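PDB 2HIY: hypothetical protein from Streptococcus pneumoniae, which is of unknown function and belongs to the DUF1697 family, folding into two four-stranded antiparallel sheets with helices packed around them. Local coordinates for residues L80-P93 against V130-K142. Residues are numbered along the deposited sequence; the frame is centred on the assembly and turned at random. Where two conformers were deposited one is given.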
# COMPACT_ATOMS: atom_id res chain seq x y z
N LEU D 80 -2.43 -28.09 19.07
CA LEU D 80 -3.64 -28.82 19.44
C LEU D 80 -3.72 -30.12 18.68
O LEU D 80 -3.22 -30.22 17.57
CB LEU D 80 -4.87 -27.96 19.17
CG LEU D 80 -5.01 -27.43 17.75
CD1 LEU D 80 -6.16 -28.13 17.04
CD2 LEU D 80 -5.32 -25.96 17.86
N SER D 81 -4.41 -31.09 19.26
CA SER D 81 -4.52 -32.40 18.64
C SER D 81 -5.80 -32.57 17.84
O SER D 81 -6.77 -31.82 18.01
CB SER D 81 -4.48 -33.48 19.73
OG SER D 81 -5.63 -33.35 20.54
N LEU D 82 -5.84 -33.62 17.03
CA LEU D 82 -7.09 -34.00 16.36
C LEU D 82 -8.20 -34.23 17.39
O LEU D 82 -9.32 -33.76 17.19
CB LEU D 82 -6.88 -35.27 15.51
CG LEU D 82 -8.14 -35.92 14.91
CD1 LEU D 82 -8.84 -35.02 13.89
CD2 LEU D 82 -7.82 -37.31 14.31
N GLU D 83 -7.90 -34.94 18.48
CA GLU D 83 -8.90 -35.17 19.54
C GLU D 83 -9.46 -33.83 20.05
O GLU D 83 -10.68 -33.68 20.20
CB GLU D 83 -8.28 -35.95 20.70
CG GLU D 83 -9.23 -36.21 21.87
CD GLU D 83 -8.70 -37.23 22.87
OE1 GLU D 83 -7.59 -37.76 22.69
OE2 GLU D 83 -9.44 -37.54 23.84
N ASP D 84 -8.57 -32.88 20.31
CA ASP D 84 -8.97 -31.56 20.80
C ASP D 84 -9.93 -30.90 19.82
O ASP D 84 -10.94 -30.32 20.22
CB ASP D 84 -7.76 -30.60 20.91
CG ASP D 84 -6.78 -30.94 22.04
OD1 ASP D 84 -7.15 -31.63 23.03
OD2 ASP D 84 -5.61 -30.45 21.93
N PHE D 85 -9.59 -30.97 18.54
CA PHE D 85 -10.36 -30.32 17.51
C PHE D 85 -11.73 -30.97 17.34
O PHE D 85 -12.75 -30.27 17.20
CB PHE D 85 -9.59 -30.29 16.17
CG PHE D 85 -10.07 -29.21 15.25
CD1 PHE D 85 -9.60 -27.92 15.41
CD2 PHE D 85 -11.03 -29.46 14.28
CE1 PHE D 85 -10.06 -26.87 14.58
CE2 PHE D 85 -11.49 -28.41 13.46
CZ PHE D 85 -10.99 -27.14 13.61
N GLU D 86 -11.76 -32.29 17.40
CA GLU D 86 -13.03 -33.00 17.27
C GLU D 86 -13.95 -32.67 18.44
O GLU D 86 -15.17 -32.55 18.27
CB GLU D 86 -12.78 -34.50 17.16
CG GLU D 86 -12.16 -34.90 15.84
CD GLU D 86 -11.98 -36.39 15.67
OE1 GLU D 86 -11.76 -37.12 16.67
OE2 GLU D 86 -12.05 -36.83 14.50
N ALA D 87 -13.38 -32.51 19.63
CA ALA D 87 -14.16 -32.09 20.79
C ALA D 87 -14.75 -30.69 20.55
O ALA D 87 -15.93 -30.44 20.89
CB ALA D 87 -13.32 -32.13 22.05
N GLU D 88 -13.97 -29.78 19.97
CA GLU D 88 -14.47 -28.44 19.65
C GLU D 88 -15.62 -28.47 18.63
O GLU D 88 -16.57 -27.68 18.74
CB GLU D 88 -13.34 -27.52 19.17
CG GLU D 88 -13.71 -26.02 19.18
CD GLU D 88 -13.62 -25.39 20.56
OE1 GLU D 88 -12.68 -24.59 20.79
OE2 GLU D 88 -14.46 -25.69 21.45
N LEU D 89 -15.54 -29.38 17.67
CA LEU D 89 -16.59 -29.55 16.65
C LEU D 89 -17.91 -30.05 17.23
O LEU D 89 -18.96 -29.92 16.59
CB LEU D 89 -16.12 -30.48 15.52
CG LEU D 89 -14.98 -29.95 14.65
CD1 LEU D 89 -14.61 -30.99 13.60
CD2 LEU D 89 -15.34 -28.62 13.99
N GLU D 90 -17.87 -30.59 18.45
CA GLU D 90 -19.10 -31.06 19.10
C GLU D 90 -19.86 -29.93 19.80
O GLU D 90 -20.98 -30.11 20.28
CB GLU D 90 -18.79 -32.21 20.05
CG GLU D 90 -18.39 -33.48 19.32
CD GLU D 90 -19.36 -33.85 18.18
OE1 GLU D 90 -20.60 -33.87 18.41
OE2 GLU D 90 -18.88 -34.13 17.06
N ASN D 91 -19.25 -28.75 19.81
CA ASN D 91 -19.75 -27.62 20.57
C ASN D 91 -19.66 -26.31 19.77
O ASN D 91 -19.25 -25.28 20.31
CB ASN D 91 -18.94 -27.52 21.86
CG ASN D 91 -19.03 -28.78 22.70
OD1 ASN D 91 -20.03 -28.99 23.38
ND2 ASN D 91 -18.01 -29.65 22.63
N LEU D 92 -20.04 -26.35 18.49
CA LEU D 92 -20.00 -25.16 17.65
C LEU D 92 -21.24 -24.34 17.91
O LEU D 92 -22.34 -24.90 18.01
CB LEU D 92 -20.00 -25.53 16.16
CG LEU D 92 -18.84 -26.40 15.66
CD1 LEU D 92 -19.03 -26.86 14.21
CD2 LEU D 92 -17.52 -25.64 15.81
N PRO D 93 -21.10 -23.02 17.98
CA PRO D 93 -22.30 -22.19 18.08
C PRO D 93 -23.21 -22.39 16.86
O PRO D 93 -22.72 -22.59 15.74
CB PRO D 93 -21.74 -20.76 18.11
CG PRO D 93 -20.30 -20.93 18.65
CD PRO D 93 -19.85 -22.23 18.03
N VAL D 130 -21.04 -11.29 17.60
CA VAL D 130 -21.38 -12.33 18.55
C VAL D 130 -20.12 -13.16 18.79
O VAL D 130 -19.38 -13.47 17.85
CB VAL D 130 -22.53 -13.21 18.01
CG1 VAL D 130 -22.13 -13.89 16.70
CG2 VAL D 130 -22.97 -14.23 19.08
N LEU D 131 -19.86 -13.52 20.03
CA LEU D 131 -18.69 -14.36 20.29
C LEU D 131 -19.02 -15.44 21.30
O LEU D 131 -19.94 -15.25 22.12
CB LEU D 131 -17.45 -13.53 20.70
CG LEU D 131 -17.54 -12.75 22.02
CD1 LEU D 131 -17.04 -13.58 23.21
CD2 LEU D 131 -16.67 -11.52 21.95
N TYR D 132 -18.26 -16.52 21.27
CA TYR D 132 -18.48 -17.62 22.18
C TYR D 132 -17.12 -18.16 22.60
O TYR D 132 -16.28 -18.41 21.74
CB TYR D 132 -19.33 -18.70 21.52
CG TYR D 132 -19.66 -19.86 22.44
CD1 TYR D 132 -20.78 -19.80 23.24
CD2 TYR D 132 -18.83 -20.98 22.53
CE1 TYR D 132 -21.10 -20.84 24.10
CE2 TYR D 132 -19.13 -22.02 23.41
CZ TYR D 132 -20.27 -21.91 24.18
OH TYR D 132 -20.60 -22.95 25.05
N PHE D 133 -16.91 -18.39 23.89
CA PHE D 133 -15.64 -18.90 24.38
C PHE D 133 -15.64 -20.41 24.29
O PHE D 133 -16.34 -21.07 25.07
CB PHE D 133 -15.44 -18.46 25.85
CG PHE D 133 -15.26 -16.98 26.00
CD1 PHE D 133 -14.07 -16.36 25.65
CD2 PHE D 133 -16.30 -16.20 26.49
CE1 PHE D 133 -13.95 -14.98 25.77
CE2 PHE D 133 -16.15 -14.82 26.63
CZ PHE D 133 -14.95 -14.21 26.25
N GLY D 134 -14.89 -20.97 23.33
CA GLY D 134 -14.78 -22.42 23.18
C GLY D 134 -13.63 -22.96 24.00
O GLY D 134 -13.01 -22.25 24.80
N LYS D 135 -13.28 -24.22 23.78
CA LYS D 135 -12.19 -24.81 24.55
C LYS D 135 -10.83 -24.37 24.02
O LYS D 135 -9.92 -24.06 24.80
CB LYS D 135 -12.29 -26.33 24.50
CG LYS D 135 -11.16 -27.05 25.18
CD LYS D 135 -11.11 -26.84 26.68
CE LYS D 135 -10.03 -27.72 27.31
NZ LYS D 135 -9.58 -27.12 28.59
N LEU D 136 -10.72 -24.30 22.70
CA LEU D 136 -9.44 -24.02 22.06
C LEU D 136 -9.26 -22.56 21.70
O LEU D 136 -8.22 -22.17 21.25
CB LEU D 136 -9.30 -24.83 20.78
CG LEU D 136 -9.22 -26.35 20.98
CD1 LEU D 136 -9.31 -27.07 19.62
CD2 LEU D 136 -7.92 -26.69 21.71
N GLY D 137 -10.31 -21.77 21.86
CA GLY D 137 -10.24 -20.39 21.46
C GLY D 137 -11.62 -19.79 21.41
O GLY D 137 -12.58 -20.36 21.92
N ILE D 138 -11.68 -18.64 20.75
CA ILE D 138 -12.91 -17.82 20.74
C ILE D 138 -13.50 -17.82 19.34
O ILE D 138 -12.81 -17.46 18.37
CB ILE D 138 -12.61 -16.36 21.14
CG1 ILE D 138 -11.87 -16.33 22.47
CG2 ILE D 138 -13.92 -15.55 21.24
CD1 ILE D 138 -11.39 -14.94 22.89
N PHE D 139 -14.76 -18.24 19.19
CA PHE D 139 -15.50 -18.01 17.95
C PHE D 139 -16.00 -16.58 17.94
O PHE D 139 -16.59 -16.14 18.92
CB PHE D 139 -16.75 -18.90 17.90
CG PHE D 139 -16.50 -20.39 18.05
CD1 PHE D 139 -16.30 -21.18 16.92
CD2 PHE D 139 -16.53 -21.02 19.31
CE1 PHE D 139 -16.12 -22.56 17.03
CE2 PHE D 139 -16.34 -22.39 19.43
CZ PHE D 139 -16.15 -23.16 18.28
N TRP D 140 -15.81 -15.85 16.84
CA TRP D 140 -16.22 -14.43 16.85
C TRP D 140 -16.74 -14.06 15.49
O TRP D 140 -16.00 -14.05 14.48
CB TRP D 140 -15.04 -13.57 17.26
CG TRP D 140 -15.35 -12.20 17.75
CD1 TRP D 140 -16.39 -11.36 17.41
CD2 TRP D 140 -14.56 -11.49 18.70
NE1 TRP D 140 -16.29 -10.16 18.10
CE2 TRP D 140 -15.17 -10.22 18.90
CE3 TRP D 140 -13.39 -11.79 19.41
CZ2 TRP D 140 -14.64 -9.26 19.79
CZ3 TRP D 140 -12.86 -10.84 20.29
CH2 TRP D 140 -13.50 -9.60 20.47
N GLY D 141 -18.05 -13.81 15.42
CA GLY D 141 -18.74 -13.54 14.16
C GLY D 141 -19.12 -12.08 14.12
O GLY D 141 -19.52 -11.50 15.13
N LYS D 142 -18.98 -11.49 12.94
CA LYS D 142 -19.42 -10.12 12.71
C LYS D 142 -20.47 -10.17 11.60
O LYS D 142 -20.25 -10.72 10.52
CB LYS D 142 -18.21 -9.25 12.30
CG LYS D 142 -17.22 -8.89 13.44
CD LYS D 142 -16.37 -10.03 13.98
CE LYS D 142 -15.52 -10.70 12.93
NZ LYS D 142 -14.56 -11.65 13.59
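The carboxylate of E88, on helix 82-89, grips the turn of the hairpin formed by strands 129-133 and 137-142 in one of its two conformers, so the clasp may not be permanent. OE1 accepts from L136 N at 2.8 Å, met on the syn side but 32° out of the carboxylate plane, while OE2 receives K135 N at 3.0 Å through its syn lone pair. Both bonds are nearly straight. With CG anti to the backbone N (chi1 -165°) and the chain bent at chi2, the acid group reaches the amides of two successive turn residues; glutamate suits the place by offering two acceptors.

Apolar contacts flank this grip. L136 lays its branched end against the start of the helix and the end of strand 78-81, CD1 3.7 Å from D84 O and CD2 near the CB atoms of L80 and D84. Farther along, P93 CD sits over the face of the F139 ring, 3.5 Å from its centroid, a CH-pi contact favoured by proline's polarised ring hydrogens. L92 CD2 approaches F139 CE1 at 3.6 Å.

The helix follows strand 78-81 of one sheet; the hairpin belongs to the other. Two N-H donors would help the buried carboxylate stay charged, and bonds and apolar contacts together join these halves.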